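Local coordinates for protein catechol 1,2-dioxygenase (Pseudomonas putida, PDB 2AZQ) that probably cleaves catechol between its two hydroxyl-bearing carbons, using ferric iron and molecular oxygen to form cis,cis-muconate, at residues V222-S227 with T236-A241. Numbering follows the deposited sequence.
Sequences VHFFIS and TQINFA. With FE (Fe (III) ion), chain B.
His-223 and Gln-237 sit opposite each other as a non-hydrogen-bonded pair of this antiparallel hairpin, their side chains alongside and pointing the same way. From CB outward, the His-223 ring passes Gln-237 with ND1 3.7 Å from its CG, and CE1 lies beside Gln-237 NE2, with imidazole and amide planes 74° apart. At the tip, NE2 binds the iron(III) ion at 2.0 Å; Tyr-163, Tyr-197 and His-221 supply the other protein ligands. Two tyrosines and two histidines form the ferric site characteristic of intradiol ring-cleavage dioxygenases, and this hairpin supplies His-223. Gln-237 reaches the ring with its chain extended beyond CG (chi2 -180°), while its OE1 takes a hydrogen bond from Arg-218, which helps fix the amide beside the iron ligand.

The flanking pairs carry the backbone bonds. Val-222 and Ile-238 exchange two, as do Phe-224 and Thr-236; the Phe-224 N to Thr-236 O bond is 2.7 Å long. On the face turned from the iron, Phe-224 has CG beside its own backbone N (chi1 -64°), which carries CE1 and CZ over to Ile-238 CG1 and CD1, while its CB rests 3.9 Å from Thr-236 CG2. Cut back to an alanine, Phe-224 would probably leave a gap beside Ile-238 and take from Phe-288 an aromatic neighbour. Farther along, Val-222 CG2 meets the edge of the Phe-240 ring at CE1, 3.5 Å away.

Strand 217-227 pairs on its other side with strand 151-155, and strand 234-240 with strand 259-265, while Phe-286, Phe-288 and Leu-284 of strand 281-289 pack against the apolar face.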
loop_
_atom_site.group_PDB
_atom_site.type_symbol
_atom_site.label_atom_id
_atom_site.label_comp_id
_atom_site.label_asym_id
_atom_site.label_seq_id
_atom_site.Cartn_x
_atom_site.Cartn_y
_atom_site.Cartn_z
ATOM N N VAL A 222 0.567 -16.981 22.397
ATOM C CA VAL A 222 0.753 -15.889 23.337
ATOM C C VAL A 222 2.011 -15.182 22.892
ATOM O O VAL A 222 3.040 -15.803 22.719
ATOM C CB VAL A 222 0.924 -16.400 24.826
ATOM C CG1 VAL A 222 0.873 -15.253 25.770
ATOM C CG2 VAL A 222 -0.140 -17.386 25.169
ATOM N N HIS A 223 1.945 -13.883 22.664
ATOM C CA HIS A 223 3.145 -13.121 22.214
ATOM C C HIS A 223 4.086 -12.650 23.348
ATOM O O HIS A 223 3.640 -12.268 24.435
ATOM C CB HIS A 223 2.674 -11.864 21.463
ATOM C CG HIS A 223 1.846 -12.127 20.244
ATOM N ND1 HIS A 223 2.386 -12.403 19.007
ATOM C CD2 HIS A 223 0.502 -12.151 20.081
ATOM C CE1 HIS A 223 1.408 -12.589 18.136
ATOM N NE2 HIS A 223 0.256 -12.441 18.764
ATOM N N PHE A 224 5.388 -12.700 23.100
ATOM C CA PHE A 224 6.331 -12.218 24.103
ATOM C C PHE A 224 7.416 -11.312 23.601
ATOM O O PHE A 224 7.969 -11.504 22.512
ATOM C CB PHE A 224 7.067 -13.341 24.844
ATOM C CG PHE A 224 6.188 -14.218 25.653
ATOM C CD1 PHE A 224 5.542 -15.297 25.071
ATOM C CD2 PHE A 224 6.017 -13.976 27.015
ATOM C CE1 PHE A 224 4.749 -16.134 25.828
ATOM C CE2 PHE A 224 5.227 -14.802 27.779
ATOM C CZ PHE A 224 4.590 -15.893 27.184
ATOM N N PHE A 225 7.707 -10.315 24.425
ATOM C CA PHE A 225 8.801 -9.366 24.208
ATOM C C PHE A 225 9.555 -9.618 25.516
ATOM O O PHE A 225 8.993 -9.434 26.596
ATOM C CB PHE A 225 8.299 -7.927 24.177
ATOM C CG PHE A 225 8.083 -7.383 22.812
ATOM C CD1 PHE A 225 7.420 -6.171 22.641
ATOM C CD2 PHE A 225 8.541 -8.048 21.699
ATOM C CE1 PHE A 225 7.212 -5.629 21.366
ATOM C CE2 PHE A 225 8.331 -7.504 20.420
ATOM C CZ PHE A 225 7.665 -6.295 20.262
ATOM N N ILE A 226 10.786 -10.096 25.422
ATOM C CA ILE A 226 11.557 -10.394 26.617
ATOM C C ILE A 226 12.899 -9.688 26.520
ATOM O O ILE A 226 13.611 -9.763 25.512
ATOM C CB ILE A 226 11.676 -11.929 26.809
ATOM C CG1 ILE A 226 10.247 -12.501 26.836
ATOM C CG2 ILE A 226 12.388 -12.263 28.126
ATOM C CD1 ILE A 226 10.030 -13.824 27.504
ATOM N N SER A 227 13.231 -8.970 27.579
ATOM C CA SER A 227 14.439 -8.200 27.566
ATOM C C SER A 227 14.921 -7.980 28.977
ATOM O O SER A 227 14.132 -7.957 29.897
ATOM C CB SER A 227 14.168 -6.878 26.831
ATOM O OG SER A 227 13.013 -6.229 27.339
ATOM N N THR A 236 9.122 -13.415 20.546
ATOM C CA THR A 236 8.754 -14.800 20.305
ATOM C C THR A 236 7.291 -15.062 20.690
ATOM O O THR A 236 6.594 -14.159 21.172
ATOM C CB THR A 236 9.686 -15.744 21.113
ATOM O OG1 THR A 236 9.468 -17.101 20.707
ATOM C CG2 THR A 236 9.415 -15.608 22.622
ATOM N N GLN A 237 6.840 -16.294 20.467
ATOM C CA GLN A 237 5.471 -16.724 20.780
ATOM C C GLN A 237 5.527 -18.088 21.452
ATOM O O GLN A 237 6.535 -18.788 21.347
ATOM C CB GLN A 237 4.612 -16.902 19.494
ATOM C CG GLN A 237 4.160 -15.643 18.776
ATOM C CD GLN A 237 3.303 -15.895 17.501
ATOM O OE1 GLN A 237 2.679 -16.948 17.344
ATOM N NE2 GLN A 237 3.253 -14.894 16.609
ATOM N N ILE A 238 4.459 -18.447 22.162
ATOM C CA ILE A 238 4.307 -19.801 22.707
ATOM C C ILE A 238 3.073 -20.249 21.903
ATOM O O ILE A 238 2.069 -19.543 21.916
ATOM C CB ILE A 238 3.892 -19.864 24.228
ATOM C CG1 ILE A 238 5.020 -19.381 25.140
ATOM C CG2 ILE A 238 3.491 -21.288 24.616
ATOM C CD1 ILE A 238 4.609 -19.362 26.638
ATOM N N ASN A 239 3.146 -21.355 21.160
ATOM C CA ASN A 239 1.962 -21.851 20.450
ATOM C C ASN A 239 1.403 -22.989 21.278
ATOM O O ASN A 239 2.157 -23.853 21.716
ATOM C CB ASN A 239 2.315 -22.448 19.113
ATOM C CG ASN A 239 2.875 -21.461 18.181
ATOM O OD1 ASN A 239 2.208 -20.496 17.819
ATOM N ND2 ASN A 239 4.116 -21.683 17.764
ATOM N N PHE A 240 0.090 -23.021 21.466
ATOM C CA PHE A 240 -0.551 -24.080 22.255
ATOM C C PHE A 240 -0.580 -25.439 21.621
ATOM O O PHE A 240 -0.844 -25.580 20.431
ATOM C CB PHE A 240 -1.945 -23.640 22.628
ATOM C CG PHE A 240 -1.930 -22.640 23.688
ATOM C CD1 PHE A 240 -1.011 -21.601 23.621
ATOM C CD2 PHE A 240 -2.696 -22.802 24.823
ATOM C CE1 PHE A 240 -0.829 -20.740 24.666
ATOM C CE2 PHE A 240 -2.531 -21.947 25.894
ATOM C CZ PHE A 240 -1.581 -20.904 25.817
ATOM N N ALA A 241 -0.299 -26.456 22.422
ATOM C CA ALA A 241 -0.267 -27.804 21.873
ATOM C C ALA A 241 -1.668 -28.317 21.539
ATOM O O ALA A 241 -2.612 -28.036 22.261
ATOM C CB ALA A 241 0.415 -28.731 22.837
HETATM FE FE FE B . -1.236 -12.770 17.473
#